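Local structure of maternal effect protein oskar (5A4A) at residues A[12-17]-A[73-78]. The protein induces germline formation in Drosophila and, through this SGNH hydrolase-like OSK domain, probably binds RNA. Residues are numbered along the deposited sequence; the frame is centred on the assembly and turned at random.
Sequences LTINSD and VQLPEG
Gln74 N donates to Leu12 O at 3.0 Å, the one direct backbone bond between two irregular segments that are closest at Leu12 and Val73, CA to CA 3.9 Å, and then spread apart. The donor lies in the carbonyl plane, with an angle of 148° at the hydrogen. Val73 CG2 packs against the same oxygen, 3.5 Å from Leu12 O, with CG2 roughly anti to the backbone N of Val73, which turns it toward that oxygen. In return, CD2 of Leu12 lies against the backbone of Val73, 3.8 Å from Val73 N.

Water extends the link as the segments part, illustrating how two loops can stay joined without forming a sheet. Leu12 O accepts from both Gln74 N and a first water, which also donates to Gln74 O; a second accepts from Ile14 N and donates to Gln74 O at 3.1 Å, so Gln74 O receives two water bonds. In this SGNH hydrolase-like fold, 73-78 lies between helix 63-71 and strand 80-84, whereas the loop containing 12-17 leads into strand 21-22.

Ile14 and Leu75 cross at about a right angle, Ile14 CG1 lying 4.0 Å from Leu75 CD2. The other branch of Ile14, CG2, meets Val73 CG2 at 4.2 Å, and Leu56 of strand 56-58 touches both Ile14 and Val73. Farther along, Asn15 OD1 accepts from Asp17 N, which stands above the plane of the amide, in an Asx turn, while Asp19 accepts from Asn15 N.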
ATOM      1  N   LEU A  12      17.876   1.705  -4.938  1.00 17.61           N
ATOM      2  CA  LEU A  12      17.953   3.088  -4.470  1.00 16.12           C
ATOM      3  C   LEU A  12      17.299   4.055  -5.442  1.00 21.87           C
ATOM      4  O   LEU A  12      16.950   5.180  -5.078  1.00 20.96           O
ATOM      5  CB  LEU A  12      19.418   3.486  -4.245  1.00 19.54           C
ATOM      6  CG  LEU A  12      20.095   2.913  -2.998  1.00 24.74           C
ATOM      7  CD1 LEU A  12      21.598   3.005  -3.135  1.00 28.64           C
ATOM      8  CD2 LEU A  12      19.652   3.653  -1.757  1.00 32.86           C
ATOM      9  N   THR A  13      17.140   3.619  -6.683  1.00 18.28           N
ATOM     10  CA  THR A  13      16.637   4.500  -7.725  1.00 17.39           C
ATOM     11  C   THR A  13      15.348   3.958  -8.301  1.00 15.30           C
ATOM     12  O   THR A  13      15.270   2.789  -8.669  1.00 19.89           O
ATOM     13  CB  THR A  13      17.660   4.643  -8.860  1.00 23.20           C
ATOM     14  OG1 THR A  13      18.861   5.224  -8.339  1.00 22.86           O
ATOM     15  CG2 THR A  13      17.108   5.538  -9.972  1.00 22.01           C
ATOM     16  N   ILE A  14      14.329   4.805  -8.368  1.00 15.99           N
ATOM     17  CA  ILE A  14      13.117   4.407  -9.049  1.00 15.64           C
ATOM     18  C   ILE A  14      12.911   5.307 -10.256  1.00 20.58           C
ATOM     19  O   ILE A  14      13.451   6.420 -10.321  1.00 20.56           O
ATOM     20  CB  ILE A  14      11.904   4.373  -8.108  1.00 18.00           C
ATOM     21  CG1 ILE A  14      11.625   5.758  -7.516  1.00 15.74           C
ATOM     22  CG2 ILE A  14      12.137   3.358  -6.991  1.00 19.53           C
ATOM     23  CD1 ILE A  14      10.374   5.775  -6.650  1.00 18.64           C
ATOM     24  N   ASN A  15      12.149   4.808 -11.218  1.00 18.22           N
ATOM     25  CA  ASN A  15      11.965   5.489 -12.488  1.00 21.50           C
ATOM     26  C   ASN A  15      10.572   5.185 -13.008  1.00 19.39           C
ATOM     27  O   ASN A  15      10.177   4.018 -13.091  1.00 17.37           O
ATOM     28  CB  ASN A  15      13.023   4.997 -13.479  1.00 25.66           C
ATOM     29  CG  ASN A  15      13.006   5.747 -14.799  1.00 37.74           C
ATOM     30  OD1 ASN A  15      11.996   6.326 -15.198  1.00 36.23           O
ATOM     31  ND2 ASN A  15      14.136   5.723 -15.495  1.00 49.87           N
ATOM     32  N   SER A  16       9.829   6.228 -13.366  1.00 19.40           N
ATOM     33  CA  SER A  16       8.456   6.049 -13.830  1.00 20.56           C
ATOM     34  C   SER A  16       8.334   5.254 -15.137  1.00 21.21           C
ATOM     35  O   SER A  16       7.245   4.808 -15.486  1.00 20.28           O
ATOM     36  CB  SER A  16       7.746   7.401 -13.956  1.00 16.88           C
ATOM     37  OG  SER A  16       8.288   8.159 -15.020  1.00 21.44           O
ATOM     38  N   ASP A  17       9.439   5.068 -15.853  1.00 20.03           N
ATOM     39  CA  ASP A  17       9.417   4.264 -17.074  1.00 25.33           C
ATOM     40  C   ASP A  17       9.085   2.796 -16.811  1.00 26.35           C
ATOM     41  O   ASP A  17       8.507   2.131 -17.670  1.00 24.45           O
ATOM     42  CB  ASP A  17      10.751   4.356 -17.825  1.00 27.22           C
ATOM     43  CG  ASP A  17      10.927   5.681 -18.545  1.00 41.49           C
ATOM     44  OD1 ASP A  17       9.921   6.400 -18.737  1.00 46.88           O
ATOM     45  OD2 ASP A  17      12.073   6.000 -18.927  1.00 41.17           O
ATOM     46  N   VAL A  73      16.105   4.102  -0.583  1.00 25.11           N
ATOM     47  CA  VAL A  73      15.713   4.853  -1.764  1.00 25.13           C
ATOM     48  C   VAL A  73      16.215   6.286  -1.632  1.00 23.26           C
ATOM     49  O   VAL A  73      16.443   6.764  -0.522  1.00 24.22           O
ATOM     50  CB  VAL A  73      14.181   4.844  -1.974  1.00 32.25           C
ATOM     51  CG1 VAL A  73      13.525   5.966  -1.192  1.00 32.11           C
ATOM     52  CG2 VAL A  73      13.846   4.970  -3.450  1.00 23.61           C
ATOM     53  N   GLN A  74      16.409   6.950  -2.768  1.00 21.89           N
ATOM     54  CA  GLN A  74      16.840   8.338  -2.790  1.00 26.06           C
ATOM     55  C   GLN A  74      16.037   9.152  -3.805  1.00 29.85           C
ATOM     56  O   GLN A  74      16.113   8.921  -5.010  1.00 27.36           O
ATOM     57  CB  GLN A  74      18.330   8.415  -3.112  1.00 31.80           C
ATOM     58  CG  GLN A  74      18.929   9.780  -2.917  1.00 32.36           C
ATOM     59  CD  GLN A  74      20.392   9.832  -3.307  1.00 37.45           C
ATOM     60  OE1 GLN A  74      20.887   8.987  -4.061  1.00 43.13           O
ATOM     61  NE2 GLN A  74      21.094  10.829  -2.792  1.00 36.15           N
ATOM     62  N   LEU A  75      15.286  10.124  -3.294  1.00 23.58           N
ATOM     63  CA  LEU A  75      14.374  10.930  -4.093  1.00 21.32           C
ATOM     64  C   LEU A  75      14.546  12.396  -3.696  1.00 24.04           C
ATOM     65  O   LEU A  75      14.962  12.682  -2.574  1.00 29.10           O
ATOM     66  CB  LEU A  75      12.937  10.484  -3.812  1.00 20.55           C
ATOM     67  CG  LEU A  75      12.547   9.132  -4.411  1.00 18.88           C
ATOM     68  CD1 LEU A  75      11.305   8.568  -3.720  1.00 22.77           C
ATOM     69  CD2 LEU A  75      12.304   9.322  -5.894  1.00 20.56           C
ATOM     70  N   PRO A  76      14.232  13.328  -4.614  1.00 23.21           N
ATOM     71  CA  PRO A  76      14.356  14.772  -4.365  1.00 26.74           C
ATOM     72  C   PRO A  76      13.496  15.242  -3.189  1.00 24.76           C
ATOM     73  O   PRO A  76      12.409  14.698  -2.986  1.00 22.34           O
ATOM     74  CB  PRO A  76      13.829  15.396  -5.663  1.00 22.64           C
ATOM     75  CG  PRO A  76      13.988  14.338  -6.696  1.00 25.67           C
ATOM     76  CD  PRO A  76      13.785  13.038  -5.989  1.00 26.90           C
ATOM     77  N   GLU A  77      13.967  16.229  -2.430  1.00 24.17           N
ATOM     78  CA  GLU A  77      13.161  16.772  -1.344  1.00 25.08           C
ATOM     79  C   GLU A  77      11.832  17.255  -1.905  1.00 21.16           C
ATOM     80  O   GLU A  77      11.762  17.759  -3.031  1.00 25.96           O
ATOM     81  CB  GLU A  77      13.884  17.905  -0.598  1.00 30.91           C
ATOM     82  CG  GLU A  77      14.143  19.150  -1.428  1.00 29.24           C
ATOM     83  CD  GLU A  77      14.701  20.302  -0.603  1.00 34.26           C
ATOM     84  OE1 GLU A  77      14.035  20.714   0.376  1.00 38.04           O
ATOM     85  OE2 GLU A  77      15.802  20.794  -0.940  1.00 24.20           O
ATOM     86  N   GLY A  78      10.774  17.062  -1.131  1.00 22.87           N
ATOM     87  CA  GLY A  78       9.444  17.460  -1.543  1.00 21.91           C
ATOM     88  C   GLY A  78       8.717  16.453  -2.418  1.00 15.41           C
ATOM     89  O   GLY A  78       7.569  16.685  -2.795  1.00 20.72           O
TER
HETATM   90  O   HOH W   1      18.417   7.542  -6.248  1.00 37.43           O
HETATM   91  O   HOH W   2      15.064   7.548  -7.643  1.00 22.15           O